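Local coordinates for protein blue-light-activated histidine kinase 2 (Erythrobacter litoralis HTCC2594, PDB 4R38) that senses blue light through a flavin-binding LOV domain, the part described here, and autophosphorylates as a histidine kinase involved in light-dependent virulence, at residues Gly50-Arg53 and Ser54-Val57. Sequence-based numbering, arbitrary orientation.
Sequences GYSR and SSVV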
loop_
_atom_site.group_PDB
_atom_site.type_symbol
_atom_site.label_atom_id
_atom_site.label_comp_id
_atom_site.label_asym_id
_atom_site.label_seq_id
_atom_site.Cartn_x
_atom_site.Cartn_y
_atom_site.Cartn_z
ATOM N N GLY A 50 12.095 -4.041 -2.884
ATOM C CA GLY A 50 13.338 -4.535 -2.309
ATOM C C GLY A 50 13.204 -5.116 -0.906
ATOM O O GLY A 50 14.199 -5.555 -0.333
ATOM N N TYR A 51 11.979 -5.134 -0.370
ATOM C CA TYR A 51 11.681 -5.739 0.932
ATOM C C TYR A 51 11.181 -7.174 0.814
ATOM O O TYR A 51 10.323 -7.471 -0.013
ATOM C CB TYR A 51 10.603 -4.930 1.658
ATOM C CG TYR A 51 11.054 -3.576 2.148
ATOM C CD1 TYR A 51 11.659 -3.432 3.394
ATOM C CD2 TYR A 51 10.864 -2.432 1.376
ATOM C CE1 TYR A 51 12.068 -2.197 3.849
ATOM C CE2 TYR A 51 11.272 -1.183 1.840
ATOM C CZ TYR A 51 11.873 -1.083 3.065
ATOM O OH TYR A 51 12.265 0.157 3.506
ATOM N N SER A 52 11.701 -8.057 1.660
ATOM C CA SER A 52 11.225 -9.422 1.707
ATOM C C SER A 52 9.850 -9.427 2.343
ATOM O O SER A 52 9.522 -8.538 3.136
ATOM C CB SER A 52 12.154 -10.306 2.527
ATOM O OG SER A 52 12.001 -10.015 3.908
ATOM N N ARG A 53 9.048 -10.428 1.986
ATOM C CA ARG A 53 7.710 -10.572 2.543
ATOM C C ARG A 53 7.757 -10.698 4.070
ATOM O O ARG A 53 6.927 -10.117 4.764
ATOM C CB ARG A 53 7.008 -11.778 1.922
ATOM C CG ARG A 53 5.616 -12.045 2.481
ATOM C CD ARG A 53 4.693 -12.702 1.428
ATOM N NE ARG A 53 4.929 -14.131 1.244
ATOM C CZ ARG A 53 4.342 -14.877 0.296
ATOM N NH1 ARG A 53 3.488 -14.335 -0.573
ATOM N NH2 ARG A 53 4.614 -16.169 0.203
ATOM N N SER A 54 8.719 -11.458 4.582
ATOM C CA SER A 54 8.876 -11.616 6.030
ATOM C C SER A 54 9.014 -10.269 6.724
ATOM O O SER A 54 8.458 -10.048 7.800
ATOM C CB SER A 54 10.116 -12.441 6.355
ATOM O OG SER A 54 10.082 -13.687 5.699
ATOM N N SER A 55 9.746 -9.353 6.093
ATOM C CA SER A 55 10.051 -8.092 6.746
ATOM C C SER A 55 8.865 -7.133 6.797
ATOM O O SER A 55 8.850 -6.247 7.637
ATOM C CB SER A 55 11.269 -7.404 6.093
ATOM O OG SER A 55 10.963 -6.909 4.800
ATOM N N VAL A 56 7.881 -7.300 5.910
ATOM C CA VAL A 56 6.797 -6.319 5.783
ATOM C C VAL A 56 5.438 -6.834 6.341
ATOM O O VAL A 56 4.583 -6.035 6.759
ATOM C CB VAL A 56 6.591 -5.922 4.292
ATOM C CG1 VAL A 56 7.896 -5.492 3.672
ATOM C CG2 VAL A 56 6.031 -7.066 3.499
ATOM N N VAL A 57 5.229 -8.136 6.390
ATOM C CA VAL A 57 3.949 -8.609 6.903
ATOM C C VAL A 57 3.847 -8.296 8.392
ATOM O O VAL A 57 4.751 -8.611 9.148
ATOM C CB VAL A 57 3.734 -10.109 6.639
ATOM C CG1 VAL A 57 2.491 -10.636 7.368
ATOM C CG2 VAL A 57 3.596 -10.341 5.153
#
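Ser52 and Ser55 meet at the N-cap of the short helix 53-56, one of the small helices that follow the second strand of this LOV domain, a member of the PAS fold. Ser52 OG caps the helix by accepting from Ser55 N at 3.2 Å. The exchange is not that of a classical capping box: Ser55 OG donates a hydrogen bond to the carbonyl oxygen Ser52 O, 2.7 Å away, tilted 19° from the carbonyl plane. A chi1 of 71° swings Ser55 OG back toward the cap residue. Ser52 O also receives weak bonds from Ser55 N and Val56 N, so several donors converge on this one oxygen.

Side-chain packing flanks the turn. Val56, the buried member, sets CG1 against Tyr51 CB at 3.4 Å, while Ser55 OG lies at the edge of the Tyr51 ring; that ring also packs edge-to-face with Phe63. The Val56 side chain lies about 7 Å from that of Cys61, the cysteine that forms the flavin adduct but is not attached here; it also touches Phe63 and Val41. Arg53 and Val57 run side by side, and Arg53 CG lies 3.8 Å from Val57 CG2. The guanidinium NH1 of Arg53 makes a hydrogen bond to Val41 O.

Arg53 O is a shared acceptor: Val56 N stands above its carbonyl plane, whereas Val57 N reaches the same oxygen almost head-on at 3.1 Å, with a C=O...N angle of 168°.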